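Local structure of regulatory protein YycH-like domain-containing protein (Eubacterium rectale, 5COZ) at residues 52-57 with 221-226; 146-151 with 337-342; 303-308 with 317-322. The protein is of unknown function but, with its YycH-like domain and predicted lipoprotein signal, may act as a membrane-attached regulatory protein. One frame throughout, in Å; residues are numbered along the deposited sequence.

Contact 1. Residues 52-57 with 221-226; sequences WDATSY and YGIPYS
Pro224 lies against one face of the Trp52 indole, the two side chains crossing at about a right angle. Pro224 CG sits 3.5 Å from the centroid of the Trp52 five-membered ring and only 7° off the ring normal, a CH-pi contact, while Pro224 CD comes within 3.3 Å of Trp52 CD1. Trp52 CG, anti to its carbonyl carbon (chi1 -51°), brings the indole beside the proline, and NE1 reaches on to Ser302 OG. Replacing Trp52 by an alanine would probably leave this proline face without its cover and Ser302 without the indole donor. Next to this CH-pi contact the backbones close up: Asp53 N donates to Gly222 O at 2.9 Å, and the CA atoms of Asp53 and Gly222 are 4.2 Å apart. Tyr221 and Gly222 form the two-residue turn of a beta hairpin between strands 211-220 and 223-224, with the backbone angles of a type I' turn. Against it rests the loop joining strands 43-50 and 58-66, so that the contact links the two sheets of the protein. Further along, the fit slackens: Ala54 CB meets Ile223 CG1 at 4.0 Å, and beyond that pair the segments communicate through water 1, which accepts from Thr55 N (3.0 Å) and donates to Tyr221 O (2.7 Å). On this solvent side the Tyr221 ring leads away from the loop, toward Trp264.

Contact 2. Residues 146-151 with 337-342; sequences SPFNDK and YTQKMA
Phe148 and Met341 meet although both CB atoms point away from the opposite segment. In Phe148, CG anti to its carbonyl carbon (chi1 -52°) swings the ring back; in Met341, present as selenomethionine, bends at chi2 and chi3 curl the chain round. Met341 SE then stands at the edge of the Phe148 ring, 3.7 Å from its CE1, in a Met-aromatic contact with the two side chains running alongside each other. One face of the same ring is covered by Pro147 CG from within its own segment, and Lys340 O lies near the ring plane too, next to CD1. The backbones share a single direct bond, Ala342 N to Pro147 O (2.8 Å): straight at the hydrogen (170°), yet coming from above the carbonyl plane. Water 3 also donates to Pro147 O and ties it to Ala342 O, and water 4 joins Phe148 O to Lys340 O. Ala342 CB fills the corner against Asn149 CB at 3.8 Å. Asn149 OD1 receives Lys151 NZ, and its ND2 reaches Tyr326 OH. The loop between helices 130-137 and 165-178 thus lies beside strand 338-348, which pairs with strand 314-330 in the mixed sheet.

Contact 3. Residues 303-308 with 317-322; sequences LEYMLF and IKPVWV
Glu304 and Val320 form a hydrogen-bonded antiparallel pair in which each residue gives its N-H and takes one: Glu304 N to Val320 O is 2.9 Å and Val320 N to Glu304 O is 2.8 Å, both nearly straight. Met306 and Lys318 repeat the exchange two residues on, with Met306 N to Lys318 O at 2.9 Å and Lys318 N to Met306 O at 3.0 Å. Some of the carbonyls also receive a CA-H, as Glu304 O does from Pro319 CA. These pairs belong to the long beta hairpin of strands 295-311 and 314-330, strongly twisted here, with 133° between the strand directions. Pro319 falls in a non-hydrogen-bonded pair with Tyr305, where the ladder asks for no N-H from it. Tyr305 turns its own backbone polar groups outward instead, to Pro224 and Ser226, and its OH bonds to Lys60 O. Over its ring lies Ile317 CD1, 4.1 Å from the centroid in a CH-pi contact, the methyl carried there by CG1 anti to the backbone N (chi1 -177°). Likewise Leu303 CB sits over the six-membered ring of Trp321, whose NE1 bonds to Leu274 O. On the face carrying Glu304, Met306 and Val320, the buried Glu304 carboxylate has Val322 CG2 3.6 Å from OE1, also hydrogen-bonded outside both segments, while OE2 is held by a salt bridge to Arg227 and hydrogen bonds with Ser302 OG and Tyr324 OH, which probably stabilise its negative charge.

From the N terminus, the loop 52-57 follows strand 43-50 of the mixed sheet and meets 221-226, so contact 1 closes a loop of 163 residues that includes much of the antiparallel sheet. Segment 146-151 lies inside that loop, but its partner 337-342 comes near the C terminus; contacts 1 and 2 therefore cross, their centres about 28 Å apart. Contact 3 is the short hairpin closure, in series with contact 1 and nested within contact 2. It touches contact 1 through strand 303-308, and strand 314-330 connects it to contact 2. Contacts 1 and 2 thus tie other parts of the chain to the mixed sheet on opposite sides of the chain's centre.

Contact 1. Residues 52-57 with 221-226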
loop_
_atom_site.group_PDB
_atom_site.type_symbol
_atom_site.label_atom_id
_atom_site.label_comp_id
_atom_site.label_asym_id
_atom_site.label_seq_id
_atom_site.Cartn_x
_atom_site.Cartn_y
_atom_site.Cartn_z
ATOM N N TRP A 52 -10.099 -6.433 -5.978
ATOM C CA TRP A 52 -10.620 -5.401 -5.073
ATOM C C TRP A 52 -12.130 -5.270 -5.260
ATOM O O TRP A 52 -12.809 -6.299 -5.268
ATOM C CB TRP A 52 -9.832 -4.085 -5.298
ATOM C CG TRP A 52 -8.341 -4.306 -5.233
ATOM C CD1 TRP A 52 -7.479 -4.434 -6.290
ATOM C CD2 TRP A 52 -7.543 -4.436 -4.044
ATOM N NE1 TRP A 52 -6.187 -4.629 -5.829
ATOM C CE2 TRP A 52 -6.205 -4.651 -4.454
ATOM C CE3 TRP A 52 -7.845 -4.478 -2.670
ATOM C CZ2 TRP A 52 -5.163 -4.846 -3.537
ATOM C CZ3 TRP A 52 -6.809 -4.646 -1.759
ATOM C CH2 TRP A 52 -5.494 -4.866 -2.193
ATOM N N ASP A 53 -12.656 -4.044 -5.423
ATOM C CA ASP A 53 -14.093 -3.874 -5.547
ATOM C C ASP A 53 -14.517 -3.587 -6.992
ATOM O O ASP A 53 -15.614 -3.065 -7.225
ATOM C CB ASP A 53 -14.554 -2.749 -4.599
ATOM C CG ASP A 53 -14.243 -3.036 -3.137
ATOM O OD1 ASP A 53 -14.178 -4.221 -2.764
ATOM O OD2 ASP A 53 -14.060 -2.082 -2.374
ATOM N N ALA A 54 -13.695 -4.017 -7.980
ATOM C CA ALA A 54 -14.059 -3.833 -9.382
ATOM C C ALA A 54 -15.322 -4.627 -9.711
ATOM O O ALA A 54 -15.443 -5.772 -9.272
ATOM C CB ALA A 54 -12.916 -4.313 -10.266
ATOM N N THR A 55 -16.272 -4.008 -10.431
ATOM C CA THR A 55 -17.541 -4.681 -10.690
ATOM C C THR A 55 -17.566 -5.380 -12.038
ATOM O O THR A 55 -18.488 -6.154 -12.306
ATOM C CB THR A 55 -18.713 -3.700 -10.602
ATOM O OG1 THR A 55 -18.512 -2.658 -11.547
ATOM C CG2 THR A 55 -18.889 -3.108 -9.205
ATOM N N SER A 56 -16.560 -5.125 -12.887
ATOM C CA SER A 56 -16.485 -5.760 -14.190
ATOM C C SER A 56 -15.127 -5.518 -14.785
ATOM O O SER A 56 -14.298 -4.823 -14.187
ATOM C CB SER A 56 -17.578 -5.239 -15.125
ATOM O OG SER A 56 -17.218 -3.981 -15.656
ATOM N N TYR A 57 -14.909 -6.070 -15.986
ATOM C CA TYR A 57 -13.655 -5.837 -16.703
ATOM C C TYR A 57 -13.693 -4.533 -17.513
ATOM O O TYR A 57 -12.693 -4.185 -18.146
ATOM C CB TYR A 57 -13.340 -7.008 -17.627
ATOM C CG TYR A 57 -12.970 -8.299 -16.929
ATOM C CD1 TYR A 57 -11.743 -8.443 -16.285
ATOM C CD2 TYR A 57 -13.818 -9.400 -16.969
ATOM C CE1 TYR A 57 -11.355 -9.667 -15.724
ATOM C CE2 TYR A 57 -13.449 -10.622 -16.410
ATOM C CZ TYR A 57 -12.212 -10.754 -15.792
ATOM O OH TYR A 57 -11.815 -11.976 -15.292
ATOM N N TYR A 221 -13.784 3.943 -8.274
ATOM C CA TYR A 221 -14.429 2.884 -9.079
ATOM C C TYR A 221 -14.021 1.491 -8.578
ATOM O O TYR A 221 -13.918 0.532 -9.359
ATOM C CB TYR A 221 -14.170 3.065 -10.583
ATOM C CG TYR A 221 -14.763 4.369 -11.063
ATOM C CD1 TYR A 221 -16.141 4.560 -11.089
ATOM C CD2 TYR A 221 -13.944 5.431 -11.439
ATOM C CE1 TYR A 221 -16.694 5.792 -11.444
ATOM C CE2 TYR A 221 -14.482 6.653 -11.829
ATOM C CZ TYR A 221 -15.854 6.829 -11.828
ATOM O OH TYR A 221 -16.379 8.036 -12.183
ATOM N N GLY A 222 -13.815 1.392 -7.263
ATOM C CA GLY A 222 -13.484 0.121 -6.623
ATOM C C GLY A 222 -12.066 -0.380 -6.802
ATOM O O GLY A 222 -11.758 -1.461 -6.312
ATOM N N ILE A 223 -11.209 0.402 -7.466
ATOM C CA ILE A 223 -9.849 -0.012 -7.800
ATOM C C ILE A 223 -8.883 0.901 -7.065
ATOM O O ILE A 223 -9.007 2.134 -7.159
ATOM C CB ILE A 223 -9.666 0.018 -9.340
ATOM C CG1 ILE A 223 -10.618 -1.008 -9.979
ATOM C CG2 ILE A 223 -8.193 -0.268 -9.697
ATOM C CD1 ILE A 223 -10.694 -0.906 -11.524
ATOM N N PRO A 224 -7.922 0.320 -6.333
ATOM C CA PRO A 224 -7.005 1.165 -5.564
ATOM C C PRO A 224 -5.966 1.856 -6.426
ATOM O O PRO A 224 -5.500 1.278 -7.426
ATOM C CB PRO A 224 -6.328 0.177 -4.602
ATOM C CG PRO A 224 -6.274 -1.116 -5.385
ATOM C CD PRO A 224 -7.616 -1.115 -6.167
ATOM N N TYR A 225 -5.533 3.046 -5.997
ATOM C CA TYR A 225 -4.365 3.628 -6.643
ATOM C C TYR A 225 -3.178 2.703 -6.394
ATOM O O TYR A 225 -3.135 1.948 -5.403
ATOM C CB TYR A 225 -4.042 5.051 -6.134
ATOM C CG TYR A 225 -5.233 5.946 -6.028
ATOM C CD1 TYR A 225 -5.919 6.362 -7.161
ATOM C CD2 TYR A 225 -5.646 6.436 -4.791
ATOM C CE1 TYR A 225 -7.060 7.176 -7.061
ATOM C CE2 TYR A 225 -6.765 7.246 -4.677
ATOM C CZ TYR A 225 -7.487 7.578 -5.814
ATOM O OH TYR A 225 -8.548 8.424 -5.681
ATOM N N SER A 226 -2.228 2.767 -7.295
ATOM C CA SER A 226 -1.096 1.867 -7.348
ATOM C C SER A 226 -0.355 1.694 -6.015
ATOM O O SER A 226 -0.037 2.682 -5.326
ATOM C CB SER A 226 -0.138 2.371 -8.420
ATOM O OG SER A 226 1.111 1.706 -8.373
HETATM O O HOH W 1 -15.581 -1.111 -10.764
#

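Contact 2. Residues 146-151 with 337-342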
loop_
_atom_site.group_PDB
_atom_site.type_symbol
_atom_site.label_atom_id
_atom_site.label_comp_id
_atom_site.label_asym_id
_atom_site.label_seq_id
_atom_site.Cartn_x
_atom_site.Cartn_y
_atom_site.Cartn_z
ATOM N N SER A 146 9.648 -2.553 -1.254
ATOM C CA SER A 146 11.055 -2.695 -1.614
ATOM C C SER A 146 11.953 -2.510 -0.412
ATOM O O SER A 146 11.715 -1.610 0.403
ATOM C CB SER A 146 11.451 -1.650 -2.652
ATOM O OG SER A 146 10.735 -1.812 -3.858
ATOM N N PRO A 147 13.059 -3.250 -0.329
ATOM C CA PRO A 147 13.547 -4.316 -1.232
ATOM C C PRO A 147 13.217 -5.751 -0.815
ATOM O O PRO A 147 13.492 -6.665 -1.588
ATOM C CB PRO A 147 15.070 -4.115 -1.166
ATOM C CG PRO A 147 15.317 -3.678 0.280
ATOM C CD PRO A 147 14.033 -3.001 0.763
ATOM N N PHE A 148 12.640 -5.958 0.376
ATOM C CA PHE A 148 12.440 -7.320 0.877
ATOM C C PHE A 148 11.003 -7.670 1.247
ATOM O O PHE A 148 10.717 -8.840 1.532
ATOM C CB PHE A 148 13.302 -7.533 2.143
ATOM C CG PHE A 148 14.763 -7.174 1.995
ATOM C CD1 PHE A 148 15.543 -7.754 1.001
ATOM C CD2 PHE A 148 15.368 -6.278 2.871
ATOM C CE1 PHE A 148 16.903 -7.421 0.867
ATOM C CE2 PHE A 148 16.729 -5.966 2.756
ATOM C CZ PHE A 148 17.485 -6.531 1.745
ATOM N N ASN A 149 10.105 -6.680 1.247
ATOM C CA ASN A 149 8.709 -6.868 1.675
ATOM C C ASN A 149 8.675 -7.393 3.121
ATOM O O ASN A 149 7.944 -8.345 3.431
ATOM C CB ASN A 149 7.911 -7.769 0.727
ATOM C CG ASN A 149 6.430 -7.581 0.923
ATOM O OD1 ASN A 149 5.996 -6.501 1.378
ATOM N ND2 ASN A 149 5.624 -8.590 0.548
ATOM N N ASP A 150 9.457 -6.710 3.976
ATOM C CA ASP A 150 9.635 -7.070 5.380
ATOM C C ASP A 150 8.289 -7.196 6.117
ATOM O O ASP A 150 8.162 -8.071 6.985
ATOM C CB ASP A 150 10.543 -6.038 6.075
ATOM C CG ASP A 150 11.977 -6.006 5.565
ATOM O OD1 ASP A 150 12.657 -7.058 5.629
ATOM O OD2 ASP A 150 12.440 -4.916 5.157
ATOM N N LYS A 151 7.279 -6.393 5.746
ATOM C CA LYS A 151 5.971 -6.441 6.413
ATOM C C LYS A 151 5.299 -7.801 6.358
ATOM O O LYS A 151 4.488 -8.132 7.235
ATOM C CB LYS A 151 4.988 -5.391 5.828
ATOM C CG LYS A 151 4.507 -5.650 4.383
ATOM C CD LYS A 151 3.627 -4.502 3.873
ATOM C CE LYS A 151 2.874 -4.895 2.596
ATOM N NZ LYS A 151 3.770 -4.882 1.424
ATOM N N TYR A 337 25.576 -17.535 -1.085
ATOM C CA TYR A 337 24.608 -16.871 -0.208
ATOM C C TYR A 337 23.628 -16.021 -1.018
ATOM O O TYR A 337 24.061 -15.237 -1.864
ATOM C CB TYR A 337 25.311 -16.000 0.844
ATOM C CG TYR A 337 24.357 -15.446 1.879
ATOM C CD1 TYR A 337 23.907 -16.231 2.934
ATOM C CD2 TYR A 337 23.903 -14.133 1.803
ATOM C CE1 TYR A 337 23.065 -15.709 3.916
ATOM C CE2 TYR A 337 23.018 -13.618 2.748
ATOM C CZ TYR A 337 22.602 -14.407 3.802
ATOM O OH TYR A 337 21.744 -13.879 4.737
ATOM N N THR A 338 22.317 -16.220 -0.780
ATOM C CA THR A 338 21.271 -15.498 -1.508
ATOM C C THR A 338 20.380 -14.682 -0.587
ATOM O O THR A 338 20.330 -14.908 0.636
ATOM C CB THR A 338 20.384 -16.496 -2.316
ATOM O OG1 THR A 338 19.801 -17.417 -1.392
ATOM C CG2 THR A 338 21.169 -17.271 -3.372
ATOM N N GLN A 339 19.657 -13.736 -1.193
ATOM C CA GLN A 339 18.674 -12.879 -0.528
ATOM C C GLN A 339 17.404 -12.871 -1.335
ATOM O O GLN A 339 17.455 -12.753 -2.561
ATOM C CB GLN A 339 19.194 -11.443 -0.389
ATOM C CG GLN A 339 20.026 -11.218 0.857
ATOM C CD GLN A 339 20.302 -9.749 1.081
ATOM O OE1 GLN A 339 20.424 -8.953 0.134
ATOM N NE2 GLN A 339 20.425 -9.366 2.346
ATOM N N LYS A 340 16.267 -12.956 -0.650
ATOM C CA LYS A 340 14.954 -12.955 -1.286
ATOM C C LYS A 340 14.545 -11.514 -1.573
ATOM O O LYS A 340 14.205 -10.760 -0.649
ATOM C CB LYS A 340 13.962 -13.661 -0.353
ATOM C CG LYS A 340 12.591 -13.953 -0.906
ATOM C CD LYS A 340 11.820 -14.603 0.223
ATOM C CE LYS A 340 10.370 -14.708 -0.057
ATOM N NZ LYS A 340 9.641 -15.251 1.122
HETATM N N MSE A 341 14.600 -11.132 -2.839
HETATM C CA MSE A 341 14.298 -9.769 -3.259
HETATM C C MSE A 341 12.869 -9.611 -3.692
HETATM O O MSE A 341 12.392 -10.390 -4.511
HETATM C CB MSE A 341 15.205 -9.375 -4.440
HETATM C CG MSE A 341 16.702 -9.476 -4.145
HETATM SE SE MSE A 341 17.290 -8.308 -2.661
HETATM C CE MSE A 341 17.179 -6.784 -3.419
ATOM N N ALA A 342 12.198 -8.570 -3.199
ATOM C CA ALA A 342 10.809 -8.255 -3.554
ATOM C C ALA A 342 10.810 -7.366 -4.806
ATOM O O ALA A 342 11.323 -6.243 -4.769
ATOM C CB ALA A 342 10.142 -7.548 -2.387
HETATM O O HOH W 2 10.733 -3.766 -5.673
HETATM O O HOH W 3 14.068 -5.857 -4.260
HETATM O O HOH W 4 12.342 -11.100 1.327
#

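Contact 3. Residues 303-308 with 317-322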
loop_
_atom_site.group_PDB
_atom_site.type_symbol
_atom_site.label_atom_id
_atom_site.label_comp_id
_atom_site.label_asym_id
_atom_site.label_seq_id
_atom_site.Cartn_x
_atom_site.Cartn_y
_atom_site.Cartn_z
ATOM N N LEU A 303 -5.076 -5.753 -9.747
ATOM C CA LEU A 303 -5.627 -4.730 -10.633
ATOM C C LEU A 303 -5.558 -3.404 -9.894
ATOM O O LEU A 303 -6.130 -3.295 -8.802
ATOM C CB LEU A 303 -7.078 -5.077 -11.023
ATOM C CG LEU A 303 -7.834 -4.011 -11.785
ATOM C CD1 LEU A 303 -7.140 -3.711 -13.147
ATOM C CD2 LEU A 303 -9.302 -4.485 -11.993
ATOM N N GLU A 304 -4.850 -2.427 -10.459
ATOM C CA GLU A 304 -4.658 -1.159 -9.763
ATOM C C GLU A 304 -4.794 -0.003 -10.722
ATOM O O GLU A 304 -4.738 -0.185 -11.931
ATOM C CB GLU A 304 -3.271 -1.107 -9.075
ATOM C CG GLU A 304 -3.049 -2.324 -8.177
ATOM C CD GLU A 304 -1.752 -2.363 -7.401
ATOM O OE1 GLU A 304 -0.915 -1.454 -7.598
ATOM O OE2 GLU A 304 -1.521 -3.361 -6.673
ATOM N N TYR A 305 -4.944 1.213 -10.175
ATOM C CA TYR A 305 -4.956 2.416 -10.991
ATOM C C TYR A 305 -3.621 3.117 -10.845
ATOM O O TYR A 305 -3.277 3.595 -9.754
ATOM C CB TYR A 305 -6.076 3.365 -10.523
ATOM C CG TYR A 305 -7.381 3.259 -11.275
ATOM C CD1 TYR A 305 -7.416 3.310 -12.668
ATOM C CD2 TYR A 305 -8.593 3.211 -10.599
ATOM C CE1 TYR A 305 -8.628 3.320 -13.367
ATOM C CE2 TYR A 305 -9.813 3.232 -11.287
ATOM C CZ TYR A 305 -9.824 3.295 -12.669
ATOM O OH TYR A 305 -11.027 3.338 -13.337
HETATM N N MSE A 306 -2.889 3.225 -11.951
HETATM C CA MSE A 306 -1.607 3.920 -11.919
HETATM C C MSE A 306 -1.813 5.369 -12.343
HETATM O O MSE A 306 -2.611 5.649 -13.243
HETATM C CB MSE A 306 -0.588 3.238 -12.830
HETATM C CG MSE A 306 0.777 3.903 -12.745
HETATM SE SE MSE A 306 2.172 2.780 -13.471
HETATM C CE MSE A 306 2.418 1.641 -11.960
ATOM N N LEU A 307 -1.099 6.269 -11.657
ATOM C CA LEU A 307 -1.116 7.674 -12.009
ATOM C C LEU A 307 0.108 8.059 -12.792
ATOM O O LEU A 307 1.234 7.662 -12.449
ATOM C CB LEU A 307 -1.195 8.539 -10.788
ATOM C CG LEU A 307 -2.442 8.399 -9.954
ATOM C CD1 LEU A 307 -2.545 9.534 -9.154
ATOM C CD2 LEU A 307 -3.698 8.454 -10.779
ATOM N N PHE A 308 -0.120 8.851 -13.860
ATOM C CA PHE A 308 0.967 9.322 -14.709
ATOM C C PHE A 308 0.917 10.828 -14.722
ATOM O O PHE A 308 -0.110 11.408 -15.126
ATOM C CB PHE A 308 0.825 8.745 -16.133
ATOM C CG PHE A 308 0.848 7.238 -16.198
ATOM C CD1 PHE A 308 2.055 6.548 -16.288
ATOM C CD2 PHE A 308 -0.330 6.502 -16.097
ATOM C CE1 PHE A 308 2.077 5.157 -16.352
ATOM C CE2 PHE A 308 -0.308 5.117 -16.159
ATOM C CZ PHE A 308 0.895 4.453 -16.301
ATOM N N ILE A 317 -5.027 8.745 -15.080
ATOM C CA ILE A 317 -5.255 7.569 -14.233
ATOM C C ILE A 317 -5.667 6.428 -15.154
ATOM O O ILE A 317 -6.626 6.585 -15.922
ATOM C CB ILE A 317 -6.270 7.854 -13.100
ATOM C CG1 ILE A 317 -6.442 6.628 -12.192
ATOM C CG2 ILE A 317 -7.642 8.417 -13.583
ATOM C CD1 ILE A 317 -7.186 6.921 -10.883
ATOM N N LYS A 318 -4.883 5.320 -15.151
ATOM C CA LYS A 318 -5.158 4.236 -16.095
ATOM C C LYS A 318 -5.011 2.924 -15.378
ATOM O O LYS A 318 -4.138 2.806 -14.499
ATOM C CB LYS A 318 -4.161 4.283 -17.280
ATOM C CG LYS A 318 -4.290 5.589 -18.098
ATOM C CD LYS A 318 -3.351 5.615 -19.305
ATOM C CE LYS A 318 -3.838 4.690 -20.411
ATOM N NZ LYS A 318 -2.865 4.596 -21.538
ATOM N N PRO A 319 -5.806 1.905 -15.733
ATOM C CA PRO A 319 -5.673 0.627 -15.027
ATOM C C PRO A 319 -4.454 -0.146 -15.482
ATOM O O PRO A 319 -4.099 -0.158 -16.683
ATOM C CB PRO A 319 -6.955 -0.130 -15.416
ATOM C CG PRO A 319 -7.289 0.406 -16.810
ATOM C CD PRO A 319 -6.913 1.874 -16.719
ATOM N N VAL A 320 -3.849 -0.827 -14.521
ATOM C CA VAL A 320 -2.702 -1.691 -14.752
ATOM C C VAL A 320 -2.918 -3.007 -14.020
ATOM O O VAL A 320 -3.608 -3.056 -12.991
ATOM C CB VAL A 320 -1.349 -1.030 -14.294
ATOM C CG1 VAL A 320 -1.032 0.186 -15.152
ATOM C CG2 VAL A 320 -1.336 -0.667 -12.799
ATOM N N TRP A 321 -2.290 -4.072 -14.533
ATOM C CA TRP A 321 -2.126 -5.323 -13.807
ATOM C C TRP A 321 -0.705 -5.352 -13.269
ATOM O O TRP A 321 0.240 -5.189 -14.056
ATOM C CB TRP A 321 -2.364 -6.529 -14.720
ATOM C CG TRP A 321 -3.798 -6.821 -15.016
ATOM C CD1 TRP A 321 -4.430 -6.682 -16.218
ATOM C CD2 TRP A 321 -4.746 -7.429 -14.129
ATOM N NE1 TRP A 321 -5.731 -7.140 -16.128
ATOM C CE2 TRP A 321 -5.941 -7.629 -14.864
ATOM C CE3 TRP A 321 -4.705 -7.818 -12.778
ATOM C CZ2 TRP A 321 -7.085 -8.211 -14.301
ATOM C CZ3 TRP A 321 -5.838 -8.413 -12.218
ATOM C CH2 TRP A 321 -7.011 -8.595 -12.972
ATOM N N VAL A 322 -0.554 -5.488 -11.944
ATOM C CA VAL A 322 0.760 -5.529 -11.311
ATOM C C VAL A 322 1.015 -6.953 -10.875
ATOM O O VAL A 322 0.139 -7.570 -10.260
ATOM C CB VAL A 322 0.864 -4.569 -10.097
ATOM C CG1 VAL A 322 2.313 -4.533 -9.601
ATOM C CG2 VAL A 322 0.410 -3.159 -10.487
#